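Local coordinates for protein ribokinase (PDB 6WHJ) that probably catalyses the ATP- and magnesium-dependent phosphorylation of ribose at O-5, giving D-ribose 5-phosphate, as a homodimer of the PfkB carbohydrate kinase family, at residues 138-143 against 282-287; 295-298 against 302-305; 133-138 against 167-172. All coordinates share one frame; numbering follows the deposited sequence.

Contact 1: 138-143 against 282-287; sequences ATLVVM and VRLMEL
Leu140 and Thr139 meet Leu284 and Met285 where a helix packs on the central sheet of the ribokinase alpha/beta fold. Strand 140-143 lies inside that sheet between strands 9-12 and 170-173, and the last turns of helix 272-287 lie against one face of it. The nearest CA atoms are Thr139 CA and Met285 CA, 6.2 Å apart.

The apolar contacts centre on one methyl group. With CG beside its own backbone N (chi1 -58°) and the chain then extended, Leu140 sends CD1 from the strand to the helix surface. This methyl lies 4.0 Å from Leu284 CB and 4.1 Å from Met285 CB, so it rests against the roots of two consecutive helical side chains. The side chains of Leu140 and Leu284 cross at about a right angle. Leu284 also touches Leu298 and Ile304, which extends the same hydrophobic layer. On the sheet's other face Val141 and Met143 touch helix 149-165, as expected for alternating strand residues.

The charged groups of the helix lie apart from this interface. Arg283 NH1 and Glu286 OE1 form a salt bridge of 3.1 Å three residues apart along the helix, bent to 136° at the hydrogen. Each has a further partner: Glu306 for Arg283 and Arg331 for Glu286.

Thr139 supplies the mixed contact at the strand entrance. The bent chain of Met285 crosses it, and Met285 CG sits 4.0 Å from Thr139 CB and 4.1 Å from Thr139 OG1.

Contact 2: 295-298 against 302-305; sequences PSAL and DTIA
Thr303 faces the carbonyl oxygen of Ala297, and this pairing joins a short 3-10 turn to the start of helix 301-318, in the loop between two consecutive helices of the ribokinase alpha/beta fold, 272-287 and 301-318. The hydroxyl makes a weak hydrogen bond, Thr303 OG1 to Ala297 O, at 3.2 Å. The same oxygen lies against Thr303 CB, also at 3.2 Å, on the side where OG1 and CG2 diverge, with Thr303 CG2 following at 3.5 Å. Of the two branches, chi1 of -58° sets OG1 beside the backbone N and CG2 anti to it.

One residue further along each segment, a carbonyl meets a methyl without a hydrogen bond. Ile304 CD1 approaches Leu298 O to 3.5 Å, since the end of this side chain comes closer to the turn than its CB does. Leu298 CD2 to Thr303 CG2, at 4.4 Å, is a looser apolar touch.

In the next shell the turn is held by its own backbone, with Leu298 N bonded to Pro295 O at 2.9 Å, and by Ser296 OG on the carbonyl of Arg293. The side chain of Leu298 starts away from helix 301-318, and it packs on Leu284 and Thr139, while Ile304 touches Leu284 and Phe280. Asp302 forms a salt bridge with Arg256, and its backbone N is bonded to Asp300 OD1. The Ile304 side chain is about 11 Å from that of Thr239, a predicted ATP-binding residue.

The one polar link across the contact is thus weak and the rest is van der Waals contact, so the turn is held to the helix start with little directional bonding; the helix-end charge could add at most a small effect.

Contact 3: 133-138 against 167-172; sequences AVLVKA and SSLRFV
Next to Leu169, which meets Leu135 and Ala138 across the contact, the guanidinium of Arg170 is the flat group of the bend that leads into strand 170-173. Ser167 O lies at its edge, 8° out of the plane, and accepts from Arg170 NH1 at 3.0 Å with a nearly straight N-H...O angle of 165°. Arg170 NH1 also bonds to Leu169 O at 3.1 Å. In both cases the donor sits above the plane of the carbonyl, and one nitrogen ties two carbonyls of the bend.

That bend presents Leu169 to the type I turn from Leu135 to Ala138. With CG anti to the backbone N (chi1 175°), Leu169 places CD2 3.9 Å from Leu135 O and CD1 4.0 Å from Ala138 O. The leucine tips meet more loosely, Leu135 CD2 to Leu169 CD2 at 4.5 Å. Asn166 serves the polar atoms here: its ND2 bonds to Ala138 O, and its OD1 to Ser168 OG.

Parallel neighbours 140-143 and 170-173, joined through helix 149-165, form a beta-alpha-beta unit. Leu135 and Leu169 both pack on Ala162 of that helix and on Val141, so the contact joins the end of helix 131-135 to the start of strand 170-173.

Contacts 1 and 3 lie 9 Å apart between centres, share Ala138 and reach the same central sheet, in which strands 140-143 and 170-173 are parallel neighbours; Thr139 O and Arg170 N are 2.7 Å apart, a probable hydrogen bond. Their segments alternate along the chain. Contact 2 comes last in sequence, 11 Å from contact 1 and 16 Å from contact 3. It touches contact 1 through Leu284 with Leu298 and Ile304, and contact 3 through Pro295 on Ser168. Strands 140-143 and 170-173, helix 272-287 and helix 301-318 are thus joined in turn, with contacts 1 and 3 away from the predicted substrate, ATP and potassium sites.

Contact 1: 138-143 against 282-287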
loop_
_atom_site.group_PDB
_atom_site.type_symbol
_atom_site.label_atom_id
_atom_site.label_comp_id
_atom_site.label_asym_id
_atom_site.label_seq_id
_atom_site.Cartn_x
_atom_site.Cartn_y
_atom_site.Cartn_z
ATOM N N ALA B 138 10.454 33.665 -14.348
ATOM C CA ALA B 138 11.266 32.504 -14.021
ATOM C C ALA B 138 12.168 32.108 -15.198
ATOM O O ALA B 138 12.015 32.582 -16.325
ATOM C CB ALA B 138 10.369 31.332 -13.617
ATOM N N THR B 139 13.123 31.219 -14.920
ATOM C CA THR B 139 14.007 30.661 -15.939
ATOM C C THR B 139 13.576 29.268 -16.383
ATOM O O THR B 139 13.600 28.966 -17.584
ATOM C CB THR B 139 15.455 30.589 -15.430
ATOM O OG1 THR B 139 15.911 31.896 -15.049
ATOM C CG2 THR B 139 16.370 30.052 -16.522
ATOM N N LEU B 140 13.163 28.425 -15.438
ATOM C CA LEU B 140 12.787 27.053 -15.715
ATOM C C LEU B 140 11.415 26.749 -15.132
ATOM O O LEU B 140 11.076 27.203 -14.034
ATOM C CB LEU B 140 13.809 26.075 -15.129
ATOM C CG LEU B 140 15.252 26.225 -15.593
ATOM C CD1 LEU B 140 16.108 25.180 -14.884
ATOM C CD2 LEU B 140 15.333 26.081 -17.112
ATOM N N VAL B 141 10.636 25.966 -15.869
ATOM C CA VAL B 141 9.408 25.382 -15.358
ATOM C C VAL B 141 9.485 23.886 -15.624
ATOM O O VAL B 141 9.902 23.474 -16.711
ATOM C CB VAL B 141 8.149 26.019 -15.985
ATOM C CG1 VAL B 141 8.140 25.883 -17.490
ATOM C CG2 VAL B 141 6.899 25.396 -15.382
ATOM N N VAL B 142 9.130 23.075 -14.618
ATOM C CA VAL B 142 9.354 21.629 -14.629
ATOM C C VAL B 142 8.035 20.909 -14.380
ATOM O O VAL B 142 7.267 21.287 -13.486
ATOM C CB VAL B 142 10.397 21.200 -13.574
ATOM C CG1 VAL B 142 10.814 19.759 -13.793
ATOM C CG2 VAL B 142 11.609 22.112 -13.609
ATOM N N MET B 143 7.777 19.860 -15.162
ATOM C CA MET B 143 6.571 19.056 -15.011
ATOM C C MET B 143 6.925 17.586 -15.180
ATOM O O MET B 143 7.939 17.239 -15.791
ATOM C CB MET B 143 5.497 19.439 -16.037
ATOM C CG MET B 143 5.049 20.886 -15.975
ATOM S SD MET B 143 3.587 21.198 -16.976
ATOM C CE MET B 143 2.331 20.275 -16.085
ATOM N N VAL B 282 18.740 23.227 -10.937
ATOM C CA VAL B 282 19.436 24.246 -10.153
ATOM C C VAL B 282 20.649 24.764 -10.916
ATOM O O VAL B 282 20.804 25.974 -11.115
ATOM C CB VAL B 282 19.826 23.697 -8.768
ATOM C CG1 VAL B 282 20.865 24.595 -8.111
ATOM C CG2 VAL B 282 18.595 23.599 -7.891
ATOM N N ARG B 283 21.513 23.851 -11.377
ATOM C CA ARG B 283 22.717 24.256 -12.101
ATOM C C ARG B 283 22.389 24.873 -13.452
ATOM O O ARG B 283 23.087 25.791 -13.895
ATOM C CB ARG B 283 23.645 23.063 -12.299
ATOM C CG ARG B 283 25.072 23.440 -12.648
ATOM C CD ARG B 283 25.694 24.304 -11.575
ATOM N NE ARG B 283 26.998 24.802 -11.998
ATOM C CZ ARG B 283 27.356 26.082 -12.004
ATOM N NH1 ARG B 283 26.515 27.020 -11.581
ATOM N NH2 ARG B 283 28.572 26.416 -12.413
ATOM N N LEU B 284 21.345 24.385 -14.121
ATOM C CA LEU B 284 20.928 24.980 -15.382
ATOM C C LEU B 284 20.515 26.426 -15.173
ATOM O O LEU B 284 20.949 27.324 -15.904
ATOM C CB LEU B 284 19.788 24.167 -15.982
ATOM C CG LEU B 284 19.457 24.339 -17.456
ATOM C CD1 LEU B 284 20.715 24.182 -18.280
ATOM C CD2 LEU B 284 18.434 23.287 -17.854
ATOM N N MET B 285 19.702 26.670 -14.145
ATOM C CA MET B 285 19.255 28.022 -13.838
ATOM C C MET B 285 20.423 28.924 -13.462
ATOM O O MET B 285 20.421 30.114 -13.796
ATOM C CB MET B 285 18.220 27.980 -12.708
ATOM C CG MET B 285 17.642 29.332 -12.316
ATOM S SD MET B 285 18.607 30.126 -11.003
ATOM C CE MET B 285 18.482 28.880 -9.726
ATOM N N GLU B 286 21.437 28.377 -12.788
ATOM C CA GLU B 286 22.572 29.199 -12.379
ATOM C C GLU B 286 23.451 29.560 -13.565
ATOM O O GLU B 286 23.932 30.693 -13.664
ATOM C CB GLU B 286 23.388 28.480 -11.309
ATOM C CG GLU B 286 22.737 28.482 -9.944
ATOM C CD GLU B 286 23.448 27.582 -8.946
ATOM O OE1 GLU B 286 24.454 26.939 -9.327
ATOM O OE2 GLU B 286 23.010 27.543 -7.771
ATOM N N LEU B 287 23.657 28.615 -14.487
ATOM C CA LEU B 287 24.485 28.898 -15.654
ATOM C C LEU B 287 23.848 29.948 -16.558
ATOM O O LEU B 287 24.562 30.652 -17.283
ATOM C CB LEU B 287 24.750 27.608 -16.431
ATOM C CG LEU B 287 25.624 26.573 -15.716
ATOM C CD1 LEU B 287 25.626 25.252 -16.465
ATOM C CD2 LEU B 287 27.049 27.082 -15.494
#

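Contact 2: 295-298 against 302-305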
loop_
_atom_site.group_PDB
_atom_site.type_symbol
_atom_site.label_atom_id
_atom_site.label_comp_id
_atom_site.label_asym_id
_atom_site.label_seq_id
_atom_site.Cartn_x
_atom_site.Cartn_y
_atom_site.Cartn_z
ATOM N N PRO B 295 20.394 33.983 -21.063
ATOM C CA PRO B 295 19.714 32.676 -21.018
ATOM C C PRO B 295 19.841 31.866 -22.300
ATOM O O PRO B 295 19.504 30.673 -22.288
ATOM C CB PRO B 295 18.256 33.053 -20.726
ATOM C CG PRO B 295 18.371 34.350 -19.983
ATOM C CD PRO B 295 19.487 35.080 -20.682
ATOM N N SER B 296 20.294 32.473 -23.402
ATOM C CA SER B 296 20.572 31.703 -24.606
ATOM C C SER B 296 21.792 30.811 -24.433
ATOM O O SER B 296 22.130 30.057 -25.355
ATOM C CB SER B 296 20.763 32.637 -25.802
ATOM O OG SER B 296 21.860 33.513 -25.605
ATOM N N ALA B 297 22.482 30.914 -23.291
ATOM C CA ALA B 297 23.458 29.902 -22.913
ATOM C C ALA B 297 22.791 28.548 -22.746
ATOM O O ALA B 297 23.446 27.510 -22.889
ATOM C CB ALA B 297 24.169 30.297 -21.623
ATOM N N LEU B 298 21.498 28.536 -22.420
ATOM C CA LEU B 298 20.783 27.272 -22.309
ATOM C C LEU B 298 20.536 26.624 -23.665
ATOM O O LEU B 298 19.914 25.556 -23.715
ATOM C CB LEU B 298 19.461 27.470 -21.572
ATOM C CG LEU B 298 19.581 28.136 -20.196
ATOM C CD1 LEU B 298 18.235 28.198 -19.491
ATOM C CD2 LEU B 298 20.626 27.480 -19.324
ATOM N N ASP B 302 27.195 22.305 -24.440
ATOM C CA ASP B 302 28.177 22.178 -23.369
ATOM C C ASP B 302 27.660 22.767 -22.057
ATOM O O ASP B 302 27.989 22.249 -20.980
ATOM C CB ASP B 302 29.501 22.817 -23.786
ATOM C CG ASP B 302 30.208 22.012 -24.853
ATOM O OD1 ASP B 302 30.557 22.579 -25.916
ATOM O OD2 ASP B 302 30.385 20.790 -24.639
ATOM N N THR B 303 26.841 23.828 -22.128
ATOM C CA THR B 303 26.182 24.340 -20.930
ATOM C C THR B 303 25.241 23.297 -20.351
ATOM O O THR B 303 25.193 23.103 -19.133
ATOM C CB THR B 303 25.418 25.629 -21.243
ATOM O OG1 THR B 303 26.316 26.621 -21.768
ATOM C CG2 THR B 303 24.749 26.169 -19.978
ATOM N N ILE B 304 24.477 22.623 -21.217
ATOM C CA ILE B 304 23.618 21.529 -20.776
ATOM C C ILE B 304 24.461 20.427 -20.158
ATOM O O ILE B 304 24.070 19.809 -19.159
ATOM C CB ILE B 304 22.772 21.003 -21.952
ATOM C CG1 ILE B 304 22.055 22.165 -22.647
ATOM C CG2 ILE B 304 21.799 19.915 -21.494
ATOM C CD1 ILE B 304 21.098 22.923 -21.748
ATOM N N ALA B 305 25.635 20.166 -20.743
ATOM C CA ALA B 305 26.507 19.125 -20.210
ATOM C C ALA B 305 27.036 19.494 -18.830
ATOM O O ALA B 305 27.087 18.641 -17.938
ATOM C CB ALA B 305 27.664 18.857 -21.169
#

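Contact 3: 133-138 against 167-172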
loop_
_atom_site.group_PDB
_atom_site.type_symbol
_atom_site.label_atom_id
_atom_site.label_comp_id
_atom_site.label_asym_id
_atom_site.label_seq_id
_atom_site.Cartn_x
_atom_site.Cartn_y
_atom_site.Cartn_z
ATOM N N ALA B 133 2.018 35.196 -13.495
ATOM C CA ALA B 133 2.896 36.260 -13.018
ATOM C C ALA B 133 4.255 35.712 -12.602
ATOM O O ALA B 133 5.283 36.365 -12.810
ATOM C CB ALA B 133 2.241 37.000 -11.847
ATOM N N VAL B 134 4.280 34.508 -12.023
ATOM C CA VAL B 134 5.540 33.909 -11.594
ATOM C C VAL B 134 6.319 33.379 -12.792
ATOM O O VAL B 134 7.538 33.564 -12.886
ATOM C CB VAL B 134 5.273 32.794 -10.563
ATOM C CG1 VAL B 134 6.581 32.221 -10.047
ATOM C CG2 VAL B 134 4.414 33.294 -9.423
ATOM N N LEU B 135 5.620 32.761 -13.746
ATOM C CA LEU B 135 6.278 32.124 -14.878
ATOM C C LEU B 135 6.973 33.133 -15.785
ATOM O O LEU B 135 8.017 32.821 -16.369
ATOM C CB LEU B 135 5.246 31.334 -15.680
ATOM C CG LEU B 135 4.825 29.951 -15.194
ATOM C CD1 LEU B 135 3.690 29.399 -16.070
ATOM C CD2 LEU B 135 6.028 29.015 -15.219
ATOM N N VAL B 136 6.426 34.348 -15.916
ATOM C CA VAL B 136 7.023 35.339 -16.811
ATOM C C VAL B 136 8.289 35.955 -16.243
ATOM O O VAL B 136 8.950 36.738 -16.942
ATOM C CB VAL B 136 6.025 36.462 -17.162
ATOM C CG1 VAL B 136 4.819 35.888 -17.889
ATOM C CG2 VAL B 136 5.588 37.198 -15.905
ATOM N N LYS B 137 8.662 35.616 -15.005
ATOM C CA LYS B 137 9.923 36.061 -14.426
ATOM C C LYS B 137 10.860 34.905 -14.096
ATOM O O LYS B 137 11.966 35.144 -13.600
ATOM C CB LYS B 137 9.670 36.900 -13.164
ATOM N N ALA B 138 10.454 33.665 -14.348
ATOM C CA ALA B 138 11.266 32.504 -14.021
ATOM C C ALA B 138 12.168 32.108 -15.198
ATOM O O ALA B 138 12.015 32.582 -16.325
ATOM C CB ALA B 138 10.369 31.332 -13.617
ATOM N N SER B 167 11.157 35.184 -23.048
ATOM C CA SER B 167 11.974 34.368 -23.942
ATOM C C SER B 167 13.111 33.661 -23.224
ATOM O O SER B 167 13.824 32.873 -23.856
ATOM C CB SER B 167 12.549 35.227 -25.071
ATOM O OG SER B 167 13.398 36.238 -24.555
ATOM N N SER B 168 13.306 33.924 -21.938
ATOM C CA SER B 168 14.312 33.223 -21.160
ATOM C C SER B 168 13.767 31.972 -20.480
ATOM O O SER B 168 14.553 31.170 -19.962
ATOM C CB SER B 168 14.923 34.170 -20.129
ATOM O OG SER B 168 13.918 34.770 -19.339
ATOM N N LEU B 169 12.453 31.765 -20.514
ATOM C CA LEU B 169 11.838 30.625 -19.849
ATOM C C LEU B 169 12.059 29.358 -20.670
ATOM O O LEU B 169 11.858 29.356 -21.890
ATOM C CB LEU B 169 10.343 30.870 -19.661
ATOM C CG LEU B 169 9.566 29.696 -19.077
ATOM C CD1 LEU B 169 10.039 29.402 -17.679
ATOM C CD2 LEU B 169 8.101 29.990 -19.091
ATOM N N ARG B 170 12.512 28.294 -20.007
ATOM C CA ARG B 170 12.686 26.987 -20.622
ATOM C C ARG B 170 11.807 25.974 -19.896
ATOM O O ARG B 170 11.708 25.998 -18.665
ATOM C CB ARG B 170 14.148 26.535 -20.570
ATOM C CG ARG B 170 15.056 27.363 -21.431
ATOM C CD ARG B 170 14.802 27.237 -22.907
ATOM N NE ARG B 170 15.757 28.076 -23.628
ATOM C CZ ARG B 170 15.549 29.353 -23.942
ATOM N NH1 ARG B 170 14.399 29.943 -23.630
ATOM N NH2 ARG B 170 16.490 30.040 -24.579
ATOM N N PHE B 171 11.156 25.102 -20.660
ATOM C CA PHE B 171 10.302 24.044 -20.123
ATOM C C PHE B 171 11.097 22.735 -20.093
ATOM O O PHE B 171 11.484 22.207 -21.143
ATOM C CB PHE B 171 9.041 23.923 -20.976
ATOM C CG PHE B 171 8.075 22.847 -20.540
ATOM C CD1 PHE B 171 8.093 22.329 -19.255
ATOM C CD2 PHE B 171 7.102 22.389 -21.427
ATOM C CE1 PHE B 171 7.184 21.352 -18.871
ATOM C CE2 PHE B 171 6.193 21.422 -21.051
ATOM C CZ PHE B 171 6.236 20.900 -19.769
ATOM N N VAL B 172 11.346 22.224 -18.885
ATOM C CA VAL B 172 11.974 20.926 -18.669
ATOM C C VAL B 172 10.877 19.927 -18.320
ATOM O O VAL B 172 10.187 20.084 -17.304
ATOM C CB VAL B 172 13.028 20.981 -17.553
ATOM C CG1 VAL B 172 13.704 19.595 -17.382
ATOM C CG2 VAL B 172 14.045 22.093 -17.825
#